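Local atomic coordinates of proteasome accessory factor B/C (PafBC) (Paenarthrobacter aurescens, PDB entry 6SJ9), a protein that acts as a WYL domain-containing transcriptional regulator of the bacterial DNA damage response, probably binding DNA through its winged helix-turn-helix elements. Residues A[353-358]-A[368-373]; A[387-392]-A[411-416]; A[344-349]-A[442-447]; A[94-99]-A[455-460]. One frame throughout, in Å; residues are numbered along the deposited sequence.

Contact 1: residues A[353-358]-A[368-373]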
loop_
_atom_site.group_PDB
_atom_site.type_symbol
_atom_site.label_atom_id
_atom_site.label_comp_id
_atom_site.label_asym_id
_atom_site.label_seq_id
_atom_site.Cartn_x
_atom_site.Cartn_y
_atom_site.Cartn_z
ATOM N N LEU A 353 12.263 -5.042 -3.527
ATOM C CA LEU A 353 12.213 -5.338 -4.949
ATOM C C LEU A 353 13.028 -6.589 -5.280
ATOM O O LEU A 353 12.639 -7.377 -6.143
ATOM C CB LEU A 353 12.716 -4.140 -5.757
ATOM C CG LEU A 353 11.761 -2.948 -5.757
ATOM C CD1 LEU A 353 12.439 -1.834 -6.454
ATOM C CD2 LEU A 353 10.446 -3.313 -6.465
ATOM N N GLN A 354 14.178 -6.766 -4.615
ATOM C CA GLN A 354 15.086 -7.873 -4.865
ATOM C C GLN A 354 14.597 -9.167 -4.240
ATOM O O GLN A 354 15.168 -10.225 -4.509
ATOM C CB GLN A 354 16.484 -7.531 -4.331
ATOM C CG GLN A 354 17.211 -6.538 -5.206
ATOM C CD GLN A 354 18.373 -5.882 -4.494
ATOM O OE1 GLN A 354 18.992 -6.459 -3.610
ATOM N NE2 GLN A 354 18.610 -4.612 -4.817
ATOM N N LEU A 355 13.585 -9.099 -3.383
ATOM C CA LEU A 355 12.955 -10.324 -2.924
ATOM C C LEU A 355 12.091 -10.929 -4.030
ATOM O O LEU A 355 11.908 -12.150 -4.063
ATOM C CB LEU A 355 12.098 -10.059 -1.684
ATOM C CG LEU A 355 12.811 -9.453 -0.484
ATOM C CD1 LEU A 355 11.840 -9.377 0.720
ATOM C CD2 LEU A 355 14.007 -10.311 -0.113
ATOM N N VAL A 356 11.571 -10.097 -4.940
ATOM C CA VAL A 356 10.603 -10.594 -5.926
ATOM C C VAL A 356 11.158 -11.776 -6.728
ATOM O O VAL A 356 10.472 -12.810 -6.812
ATOM C CB VAL A 356 10.098 -9.434 -6.807
ATOM C CG1 VAL A 356 9.149 -9.952 -7.925
ATOM C CG2 VAL A 356 9.409 -8.392 -5.946
ATOM N N PRO A 357 12.376 -11.724 -7.292
ATOM C CA PRO A 357 12.870 -12.899 -8.065
ATOM C C PRO A 357 12.955 -14.186 -7.243
ATOM O O PRO A 357 12.763 -15.271 -7.806
ATOM C CB PRO A 357 14.261 -12.462 -8.559
ATOM C CG PRO A 357 14.158 -10.965 -8.658
ATOM C CD PRO A 357 13.262 -10.555 -7.448
ATOM N N PHE A 358 13.250 -14.105 -5.935
ATOM C CA PHE A 358 13.215 -15.304 -5.090
ATOM C C PHE A 358 11.805 -15.842 -4.949
ATOM O O PHE A 358 11.579 -17.045 -5.090
ATOM C CB PHE A 358 13.754 -15.000 -3.689
ATOM C CG PHE A 358 15.194 -14.678 -3.668
ATOM C CD1 PHE A 358 16.152 -15.710 -3.678
ATOM C CD2 PHE A 358 15.610 -13.361 -3.682
ATOM C CE1 PHE A 358 17.508 -15.433 -3.652
ATOM C CE2 PHE A 358 16.947 -13.068 -3.676
ATOM C CZ PHE A 358 17.915 -14.099 -3.674
ATOM N N GLN A 368 15.756 -18.298 5.813
ATOM C CA GLN A 368 17.035 -18.172 6.539
ATOM C C GLN A 368 18.172 -17.861 5.578
ATOM O O GLN A 368 18.995 -16.971 5.826
ATOM C CB GLN A 368 17.409 -19.428 7.318
ATOM C CG GLN A 368 18.680 -19.183 8.236
ATOM C CD GLN A 368 18.398 -18.057 9.273
ATOM O OE1 GLN A 368 17.484 -18.183 10.089
ATOM N NE2 GLN A 368 19.169 -16.974 9.233
ATOM N N GLU A 369 18.206 -18.573 4.468
ATOM C CA GLU A 369 19.260 -18.415 3.484
ATOM C C GLU A 369 19.198 -17.050 2.819
ATOM O O GLU A 369 20.227 -16.459 2.503
ATOM C CB GLU A 369 19.144 -19.556 2.491
ATOM C CG GLU A 369 19.946 -19.445 1.256
ATOM C CD GLU A 369 19.649 -20.639 0.359
ATOM O OE1 GLU A 369 19.488 -20.462 -0.877
ATOM O OE2 GLU A 369 19.572 -21.758 0.928
ATOM N N VAL A 370 18.004 -16.525 2.589
ATOM C CA VAL A 370 17.965 -15.240 1.936
ATOM C C VAL A 370 18.262 -14.124 2.932
ATOM O O VAL A 370 18.924 -13.141 2.582
ATOM C CB VAL A 370 16.607 -15.069 1.227
ATOM C CG1 VAL A 370 16.391 -13.628 0.796
ATOM C CG2 VAL A 370 16.594 -15.966 -0.047
ATOM N N ALA A 371 17.833 -14.262 4.187
ATOM C CA ALA A 371 18.222 -13.265 5.183
ATOM C C ALA A 371 19.747 -13.191 5.332
ATOM O O ALA A 371 20.329 -12.094 5.297
ATOM C CB ALA A 371 17.570 -13.592 6.516
ATOM N N ASP A 372 20.416 -14.353 5.404
ATOM C CA ASP A 372 21.882 -14.383 5.491
ATOM C C ASP A 372 22.515 -13.684 4.302
ATOM O O ASP A 372 23.454 -12.908 4.460
ATOM C CB ASP A 372 22.398 -15.817 5.511
ATOM C CG ASP A 372 22.024 -16.567 6.752
ATOM O OD1 ASP A 372 21.554 -15.974 7.739
ATOM O OD2 ASP A 372 22.197 -17.789 6.721
ATOM N N HIS A 373 22.002 -13.958 3.103
ATOM C CA HIS A 373 22.514 -13.336 1.894
ATOM C C HIS A 373 22.412 -11.810 1.959
ATOM O O HIS A 373 23.325 -11.099 1.524
ATOM C CB HIS A 373 21.746 -13.880 0.695
ATOM C CG HIS A 373 22.018 -13.135 -0.573
ATOM N ND1 HIS A 373 23.182 -13.292 -1.299
ATOM C CD2 HIS A 373 21.285 -12.207 -1.230
ATOM C CE1 HIS A 373 23.146 -12.498 -2.353
ATOM N NE2 HIS A 373 22.005 -11.829 -2.335
#

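Contact 2: residues A[387-392]-A[411-416]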
loop_
_atom_site.group_PDB
_atom_site.type_symbol
_atom_site.label_atom_id
_atom_site.label_comp_id
_atom_site.label_asym_id
_atom_site.label_seq_id
_atom_site.Cartn_x
_atom_site.Cartn_y
_atom_site.Cartn_z
ATOM N N ILE A 387 5.407 -6.475 5.091
ATOM C CA ILE A 387 5.113 -5.189 4.457
ATOM C C ILE A 387 4.734 -5.403 3.006
ATOM O O ILE A 387 3.764 -4.824 2.504
ATOM C CB ILE A 387 6.328 -4.247 4.556
ATOM C CG1 ILE A 387 6.547 -3.828 6.007
ATOM C CG2 ILE A 387 6.069 -2.984 3.648
ATOM C CD1 ILE A 387 7.950 -3.374 6.272
ATOM N N LEU A 388 5.479 -6.273 2.314
ATOM C CA LEU A 388 5.306 -6.418 0.882
ATOM C C LEU A 388 4.019 -7.180 0.526
ATOM O O LEU A 388 3.252 -6.746 -0.349
ATOM C CB LEU A 388 6.523 -7.152 0.272
ATOM C CG LEU A 388 6.432 -7.476 -1.232
ATOM C CD1 LEU A 388 6.443 -6.141 -1.974
ATOM C CD2 LEU A 388 7.615 -8.331 -1.734
ATOM N N ILE A 389 3.772 -8.330 1.154
ATOM C CA ILE A 389 2.720 -9.225 0.660
ATOM C C ILE A 389 1.652 -9.536 1.688
ATOM O O ILE A 389 0.752 -10.319 1.384
ATOM C CB ILE A 389 3.297 -10.560 0.138
ATOM C CG1 ILE A 389 3.961 -11.319 1.286
ATOM C CG2 ILE A 389 4.223 -10.418 -1.006
ATOM C CD1 ILE A 389 4.396 -12.706 0.861
ATOM N N CYS A 390 1.759 -9.033 2.915
ATOM C CA CYS A 390 0.767 -9.285 3.967
ATOM C C CYS A 390 0.090 -8.003 4.408
ATOM O O CYS A 390 -0.372 -7.897 5.549
ATOM C CB CYS A 390 1.404 -9.983 5.195
ATOM S SG CYS A 390 2.337 -11.498 4.770
ATOM N N SER A 391 0.067 -7.006 3.539
ATOM C CA SER A 391 -0.466 -5.705 3.876
ATOM C C SER A 391 -1.767 -5.461 3.193
ATOM O O SER A 391 -2.260 -4.333 3.242
ATOM C CB SER A 391 0.506 -4.586 3.518
ATOM O OG SER A 391 1.584 -4.643 4.405
ATOM N N GLY A 392 -2.315 -6.478 2.541
ATOM C CA GLY A 392 -3.575 -6.315 1.883
ATOM C C GLY A 392 -3.327 -5.720 0.524
ATOM O O GLY A 392 -2.187 -5.506 0.090
ATOM N N VAL A 411 8.732 -19.187 1.412
ATOM C CA VAL A 411 7.664 -18.336 0.868
ATOM C C VAL A 411 7.737 -18.354 -0.653
ATOM O O VAL A 411 8.806 -18.136 -1.237
ATOM C CB VAL A 411 7.733 -16.873 1.378
ATOM C CG1 VAL A 411 6.364 -16.092 0.998
ATOM C CG2 VAL A 411 7.958 -16.845 2.872
ATOM N N TYR A 412 6.608 -18.606 -1.302
ATOM C CA TYR A 412 6.646 -18.618 -2.759
ATOM C C TYR A 412 5.304 -18.158 -3.310
ATOM O O TYR A 412 4.249 -18.416 -2.723
ATOM C CB TYR A 412 7.077 -19.991 -3.335
ATOM C CG TYR A 412 6.306 -21.198 -2.875
ATOM C CD1 TYR A 412 6.430 -21.689 -1.573
ATOM C CD2 TYR A 412 5.477 -21.882 -3.763
ATOM C CE1 TYR A 412 5.715 -22.804 -1.158
ATOM C CE2 TYR A 412 4.759 -23.011 -3.360
ATOM C CZ TYR A 412 4.876 -23.464 -2.062
ATOM O OH TYR A 412 4.150 -24.580 -1.674
ATOM N N ILE A 413 5.396 -17.391 -4.387
ATOM C CA ILE A 413 4.267 -16.844 -5.125
ATOM C C ILE A 413 4.105 -17.740 -6.339
ATOM O O ILE A 413 4.978 -17.772 -7.202
ATOM C CB ILE A 413 4.525 -15.376 -5.498
ATOM C CG1 ILE A 413 4.647 -14.565 -4.216
ATOM C CG2 ILE A 413 3.420 -14.841 -6.354
ATOM C CD1 ILE A 413 4.905 -13.068 -4.374
ATOM N N SER A 414 3.076 -18.580 -6.331
ATOM C CA SER A 414 2.926 -19.621 -7.339
ATOM C C SER A 414 2.691 -19.059 -8.747
ATOM O O SER A 414 1.943 -18.090 -8.938
ATOM C CB SER A 414 1.812 -20.585 -6.932
ATOM O OG SER A 414 0.577 -19.921 -6.779
ATOM N N GLU A 415 3.417 -19.615 -9.718
ATOM C CA GLU A 415 3.273 -19.268 -11.126
ATOM C C GLU A 415 2.273 -20.221 -11.783
ATOM O O GLU A 415 2.559 -21.410 -11.967
ATOM C CB GLU A 415 4.622 -19.305 -11.844
ATOM C CG GLU A 415 4.529 -19.235 -13.383
ATOM C CD GLU A 415 4.244 -17.844 -13.948
ATOM O OE1 GLU A 415 5.203 -17.200 -14.427
ATOM O OE2 GLU A 415 3.069 -17.404 -13.936
ATOM N N HIS A 416 1.095 -19.702 -12.111
ATOM C CA HIS A 416 0.134 -20.349 -13.003
ATOM C C HIS A 416 0.639 -20.201 -14.438
ATOM O O HIS A 416 0.479 -19.151 -15.060
ATOM C CB HIS A 416 -1.238 -19.730 -12.774
ATOM C CG HIS A 416 -1.206 -18.236 -12.717
ATOM N ND1 HIS A 416 -1.142 -17.442 -13.840
ATOM C CD2 HIS A 416 -1.198 -17.392 -11.657
ATOM C CE1 HIS A 416 -1.103 -16.173 -13.475
ATOM N NE2 HIS A 416 -1.141 -16.115 -12.157
#

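Contact 3: residues A[344-349]-A[442-447]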
loop_
_atom_site.group_PDB
_atom_site.type_symbol
_atom_site.label_atom_id
_atom_site.label_comp_id
_atom_site.label_asym_id
_atom_site.label_seq_id
_atom_site.Cartn_x
_atom_site.Cartn_y
_atom_site.Cartn_z
ATOM N N THR A 344 9.977 3.071 6.753
ATOM C CA THR A 344 10.628 2.369 5.655
ATOM C C THR A 344 11.651 3.242 4.954
ATOM O O THR A 344 11.364 4.382 4.601
ATOM C CB THR A 344 9.537 1.920 4.703
ATOM O OG1 THR A 344 8.577 1.217 5.504
ATOM C CG2 THR A 344 10.104 0.983 3.584
ATOM N N SER A 345 12.841 2.704 4.751
ATOM C CA SER A 345 13.934 3.392 4.073
ATOM C C SER A 345 14.052 2.975 2.602
ATOM O O SER A 345 13.459 2.012 2.141
ATOM C CB SER A 345 15.268 3.089 4.770
ATOM O OG SER A 345 15.527 1.697 4.678
ATOM N N GLU A 346 14.878 3.715 1.879
ATOM C CA GLU A 346 15.192 3.343 0.498
ATOM C C GLU A 346 15.925 1.991 0.430
ATOM O O GLU A 346 15.652 1.198 -0.463
ATOM C CB GLU A 346 16.013 4.449 -0.167
ATOM C CG GLU A 346 15.157 5.711 -0.334
ATOM C CD GLU A 346 15.841 6.832 -1.143
ATOM O OE1 GLU A 346 17.078 6.820 -1.214
ATOM O OE2 GLU A 346 15.144 7.669 -1.736
ATOM N N ASP A 347 16.838 1.697 1.363
ATOM C CA ASP A 347 17.464 0.369 1.371
ATOM C C ASP A 347 16.409 -0.741 1.485
ATOM O O ASP A 347 16.465 -1.751 0.782
ATOM C CB ASP A 347 18.452 0.239 2.548
ATOM C CG ASP A 347 19.807 0.940 2.292
ATOM O OD1 ASP A 347 20.055 1.368 1.144
ATOM O OD2 ASP A 347 20.634 1.041 3.259
ATOM N N GLN A 348 15.419 -0.546 2.347
ATOM C CA GLN A 348 14.405 -1.579 2.527
ATOM C C GLN A 348 13.525 -1.712 1.283
ATOM O O GLN A 348 13.161 -2.828 0.879
ATOM C CB GLN A 348 13.564 -1.262 3.775
ATOM C CG GLN A 348 12.519 -2.297 4.106
ATOM C CD GLN A 348 11.925 -2.073 5.493
ATOM O OE1 GLN A 348 11.894 -0.934 5.990
ATOM N NE2 GLN A 348 11.473 -3.151 6.125
ATOM N N LEU A 349 13.195 -0.592 0.653
ATOM C CA LEU A 349 12.418 -0.677 -0.574
ATOM C C LEU A 349 13.199 -1.381 -1.660
ATOM O O LEU A 349 12.651 -2.230 -2.354
ATOM C CB LEU A 349 12.007 0.704 -1.065
ATOM C CG LEU A 349 10.973 1.281 -0.100
ATOM C CD1 LEU A 349 11.022 2.698 -0.411
ATOM C CD2 LEU A 349 9.546 0.730 -0.240
ATOM N N ASP A 442 12.903 5.576 -9.177
ATOM C CA ASP A 442 13.897 6.577 -8.830
ATOM C C ASP A 442 14.864 6.135 -7.702
ATOM O O ASP A 442 15.728 6.914 -7.316
ATOM C CB ASP A 442 13.164 7.883 -8.474
ATOM C CG ASP A 442 14.072 9.094 -8.522
ATOM O OD1 ASP A 442 14.813 9.194 -9.526
ATOM O OD2 ASP A 442 14.026 9.952 -7.604
ATOM N N LEU A 443 14.733 4.927 -7.155
ATOM C CA LEU A 443 15.631 4.437 -6.105
ATOM C C LEU A 443 17.070 4.318 -6.625
ATOM O O LEU A 443 17.284 4.107 -7.828
ATOM C CB LEU A 443 15.182 3.068 -5.604
ATOM C CG LEU A 443 13.913 3.044 -4.817
ATOM C CD1 LEU A 443 13.408 1.593 -4.783
ATOM C CD2 LEU A 443 14.217 3.607 -3.420
ATOM N N PRO A 444 18.069 4.482 -5.745
ATOM C CA PRO A 444 19.477 4.440 -6.171
ATOM C C PRO A 444 19.818 3.246 -7.046
ATOM O O PRO A 444 19.560 2.089 -6.687
ATOM C CB PRO A 444 20.238 4.360 -4.845
ATOM C CG PRO A 444 19.322 4.825 -3.821
ATOM C CD PRO A 444 17.943 5.052 -4.402
ATOM N N ALA A 445 20.517 3.529 -8.146
ATOM C CA ALA A 445 20.916 2.481 -9.074
ATOM C C ALA A 445 22.026 1.639 -8.459
ATOM O O ALA A 445 22.932 2.158 -7.801
ATOM C CB ALA A 445 21.371 3.086 -10.403
ATOM N N LEU A 446 21.940 0.331 -8.662
ATOM C CA LEU A 446 22.879 -0.614 -8.080
ATOM C C LEU A 446 23.923 -1.043 -9.109
ATOM O O LEU A 446 23.752 -0.865 -10.320
ATOM C CB LEU A 446 22.142 -1.837 -7.516
ATOM C CG LEU A 446 21.390 -2.814 -8.431
ATOM C CD1 LEU A 446 21.022 -4.060 -7.648
ATOM C CD2 LEU A 446 20.140 -2.203 -9.054
ATOM N N ALA A 447 25.025 -1.598 -8.605
ATOM C CA ALA A 447 26.087 -2.130 -9.452
ATOM C C ALA A 447 25.673 -3.512 -9.951
ATOM O O ALA A 447 25.594 -4.465 -9.168
ATOM C CB ALA A 447 27.406 -2.183 -8.684
HETATM O O HOH W 1 15.368 7.228 -4.369
#

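Contact 4: residues A[94-99]-A[455-460]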
loop_
_atom_site.group_PDB
_atom_site.type_symbol
_atom_site.label_atom_id
_atom_site.label_comp_id
_atom_site.label_asym_id
_atom_site.label_seq_id
_atom_site.Cartn_x
_atom_site.Cartn_y
_atom_site.Cartn_z
ATOM N N THR A 94 2.739 -10.814 -15.180
ATOM C CA THR A 94 3.378 -11.935 -14.524
ATOM C C THR A 94 3.315 -11.768 -12.999
ATOM O O THR A 94 3.150 -10.657 -12.479
ATOM C CB THR A 94 4.831 -12.037 -14.935
ATOM O OG1 THR A 94 5.532 -10.945 -14.327
ATOM C CG2 THR A 94 4.969 -12.020 -16.500
ATOM N N PRO A 95 3.499 -12.865 -12.255
ATOM C CA PRO A 95 3.551 -12.722 -10.797
ATOM C C PRO A 95 4.597 -11.726 -10.317
ATOM O O PRO A 95 4.290 -10.908 -9.439
ATOM C CB PRO A 95 3.837 -14.154 -10.324
ATOM C CG PRO A 95 3.203 -15.062 -11.462
ATOM C CD PRO A 95 3.521 -14.276 -12.719
ATOM N N ALA A 96 5.790 -11.713 -10.906
ATOM C CA ALA A 96 6.775 -10.720 -10.527
ATOM C C ALA A 96 6.212 -9.309 -10.726
ATOM O O ALA A 96 6.185 -8.506 -9.786
ATOM C CB ALA A 96 8.080 -10.916 -11.307
ATOM N N GLU A 97 5.709 -9.010 -11.933
ATOM C CA GLU A 97 5.129 -7.696 -12.205
ATOM C C GLU A 97 4.028 -7.328 -11.221
ATOM O O GLU A 97 3.908 -6.167 -10.824
ATOM C CB GLU A 97 4.554 -7.644 -13.621
ATOM C CG GLU A 97 5.599 -7.726 -14.651
ATOM C CD GLU A 97 5.006 -7.879 -16.075
ATOM O OE1 GLU A 97 3.855 -8.328 -16.204
ATOM O OE2 GLU A 97 5.735 -7.564 -17.038
ATOM N N SER A 98 3.151 -8.284 -10.905
ATOM C CA SER A 98 2.067 -8.034 -9.980
ATOM C C SER A 98 2.568 -7.736 -8.582
ATOM O O SER A 98 1.952 -6.930 -7.873
ATOM C CB SER A 98 1.156 -9.261 -9.933
ATOM O OG SER A 98 0.723 -9.608 -11.244
ATOM N N THR A 99 3.671 -8.375 -8.166
ATOM C CA THR A 99 4.190 -8.108 -6.827
ATOM C C THR A 99 4.823 -6.720 -6.748
ATOM O O THR A 99 4.562 -5.983 -5.805
ATOM C CB THR A 99 5.215 -9.177 -6.425
ATOM O OG1 THR A 99 4.647 -10.473 -6.628
ATOM C CG2 THR A 99 5.624 -9.018 -4.960
ATOM N N GLY A 455 15.444 -5.197 -18.527
ATOM C CA GLY A 455 14.717 -6.448 -18.378
ATOM C C GLY A 455 13.969 -6.679 -17.081
ATOM O O GLY A 455 13.245 -7.676 -16.987
ATOM N N SER A 456 14.060 -5.793 -16.096
ATOM C CA SER A 456 13.451 -6.094 -14.809
ATOM C C SER A 456 11.916 -6.024 -14.898
ATOM O O SER A 456 11.336 -5.455 -15.829
ATOM C CB SER A 456 13.964 -5.128 -13.743
ATOM O OG SER A 456 13.522 -3.802 -14.012
ATOM N N ALA A 457 11.270 -6.634 -13.907
ATOM C CA ALA A 457 9.823 -6.571 -13.732
ATOM C C ALA A 457 9.328 -5.152 -13.467
ATOM O O ALA A 457 8.209 -4.791 -13.857
ATOM C CB ALA A 457 9.411 -7.443 -12.548
ATOM N N LEU A 458 10.111 -4.361 -12.754
ATOM C CA LEU A 458 9.725 -2.978 -12.543
ATOM C C LEU A 458 9.581 -2.270 -13.882
ATOM O O LEU A 458 8.594 -1.579 -14.127
ATOM C CB LEU A 458 10.749 -2.265 -11.664
ATOM C CG LEU A 458 10.467 -0.764 -11.599
ATOM C CD1 LEU A 458 9.098 -0.509 -10.842
ATOM C CD2 LEU A 458 11.630 -0.024 -10.890
ATOM N N GLU A 459 10.555 -2.446 -14.762
ATOM C CA GLU A 459 10.514 -1.779 -16.061
ATOM C C GLU A 459 9.307 -2.241 -16.877
ATOM O O GLU A 459 8.601 -1.429 -17.497
ATOM C CB GLU A 459 11.802 -2.038 -16.842
ATOM C CG GLU A 459 11.741 -1.429 -18.244
ATOM C CD GLU A 459 12.746 -2.027 -19.244
ATOM O OE1 GLU A 459 12.949 -3.268 -19.246
ATOM O OE2 GLU A 459 13.302 -1.255 -20.058
ATOM N N SER A 460 9.069 -3.552 -16.915
ATOM C CA SER A 460 8.016 -4.037 -17.788
ATOM C C SER A 460 6.637 -3.636 -17.280
ATOM O O SER A 460 5.761 -3.314 -18.089
ATOM C CB SER A 460 8.102 -5.568 -17.985
ATOM O OG SER A 460 7.703 -6.298 -16.838
#

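Contact 1: residues A[353-358]-A[368-373]
V370 carries this contact from one side, its two methyls parted between F358 and L355. The CH-pi interaction is the closer of the two: CG2 of V370 lies over a face of the F358 ring, 4.0 Å from the centroid and 24° off the ring normal. It is displaced toward the rim, its shortest approach being 3.7 Å to CD1 of F358. The two side chains run past one another in opposite senses, the methyl resting on the ring. With CG of F358 anti to its carbonyl carbon (chi1 -67°), the ring projects outward from its helix, and the carbonyl O of L355 lies at its edge, in the ring plane.

The second interaction is purely aliphatic and looser. CD2 of L355 reaches CG1 of V370 at 4.2 Å, the methyl that the valine torsion (chi1 167°) sets anti to the backbone N.

Helices 346-360 and 367-374 are thereby joined as the first two helices of the winged helix-turn-helix fold. L355 also packs on L381 and L385 of helix 378-389 and on F374, while the opening of helix 367-374 is tied to the hairpin of strands 404-407 and 410-413 by a hydrogen bond from Q368 N to D409 OD1.

Contact 2: residues A[387-392]-A[411-416]
I389 faces V411 and I413 with its two branches, one for each residue. Its longer branch meets V411 head-on: the side chains reach toward each other tip to tip, and CD1 of I389 ends 3.9 Å from CG1 of V411. The gamma methyl serves the other partner more loosely, CG2 of I389 lying 4.3 Å from CD1 of I413. This fork follows from the first torsion, which wedges CG1 between the backbone N and the carbonyl carbon (chi1 64°) and leaves CG2 beside the N; I389 is the last helical residue, its backbone already departing from regular helix angles. On the strand, V411 and I413 both point toward the helix, whereas Y412 between them points away, as expected of an extended chain; the Y412 hydroxyl is bonded to E407 OE2 instead.

I389 closes helix 378-389, the third helix of the winged helix-turn-helix, and the contact lays that end against strand 410-413 of the wing hairpin. I404 of strand 404-407 adds to the packing on I389, and L359 of helix 346-360 packs on V411.

All three touching side chains are buried, and they meet through methyl groups alone. No polar bond between the two segments sets their relative rotation, which implies that the helix end and the wing are held together here by hydrophobic burial and close packing.

Contact 3: residues A[344-349]-A[442-447]
E346 runs alongside L443 and ends beside P444, changing partner as it goes. Its CB sits 3.8 Å from CD2 of L443, and CG stays against the same methyl at 3.9 Å, the two chains running antiparallel. Rotation about the CA–CB bond (chi1 -67°) puts CG anti to the carbonyl carbon, and the chain then continues extended, so the aliphatic part is spent on the leucine before the carboxylate is reached. There OE1 comes up to the proline ring, 3.7 Å from CD of P444, a van der Waals approach with the glutamate roughly perpendicular to the proline side chain. OE2 takes the polar role: a water 2.7 Å from OE2 also lies 3.0 Å from D442 O and may bridge the two, its protons having other acceptors nearby.

The contact joins the opening turn of helix 346-360, the first helix of the winged helix-turn-helix, to the loop that follows helix 427-441. S345 occupies the N-cap position of that turn, its OG accepting from Q348 N at 158°. One turn on from E346, L349 receives the other methyl of L443, CD1 to CB of L349 at 4.1 Å, so the leucine straddles the two helix positions; L353 continues the same helix face against it.

The strongest partner of the glutamate lies elsewhere, in a salt bridge from OE2 to R526, which probably helps to keep the group ionised. D442 has its own salt bridge, through OD2, to R577.

Contact 4: residues A[94-99]-A[455-460]
The E97 carboxylate is approached by S460 at OE2 and by its own helix start at OE1. The hydroxyl OG of S460 reaches OE2 from the CG side of the group, and lies 3.4 Å from CG of E97. The modelled separation of S460 OG and E97 OE2, 2.3 Å, is too short to be trusted; a hydrogen bond from the serine is indicated, but its length is doubtful. OE1 accepts from T94 N, which stands above the carboxylate plane, 40° out of it, at 2.9 Å. K464, one turn beyond S460, forms a salt bridge to OE1 as well.

In the other direction T94 OG1 accepts from E97 N at 3.1 Å, completing a capping box at the start of helix 95-118. S456 takes the N-cap position of helix 457-469, though its bond to E459 N is weak. The two helix starts thus come together, with CB of A96 facing CB of A457 at 3.9 Å, small side chains that let the backbones approach closely: the CA atoms of E97 and A457 are 5.1 Å apart. A96 also packs on V356 and V360 of helix 346-360.

Chemically, one carboxylate both closes its own helix start and grips the second helix, the latter through the K464 salt bridge. Its negative charge would be favoured by the lysine and by the N-terminal end of the helix. With OE1 held by T94 N and K464, and OE2 perhaps by the serine, its rotation is probably restricted.

Helix 346-360 takes part in or borders all four contacts. Contacts 1 and 3 both use it, their centres about 15 Å apart, and touch where L353 CD1 meets L443 CD1 at 3.9 Å. On another side V356 CG1 packs 3.6 Å from A96 CA, bringing contact 4 against contact 1. Contact 2, its centre about 13 Å from those of contacts 1 and 4, meets the latter through I413 and L388 on T99, and contact 3 where I387 CD1 lies 3.5 Å from Q348 NE2. Contacts 1 to 3 belong to the PafC helix-turn-helix domain, and contact 4 connects it with helix 95-118 from much earlier in the chain. None includes a residue of the potassium site.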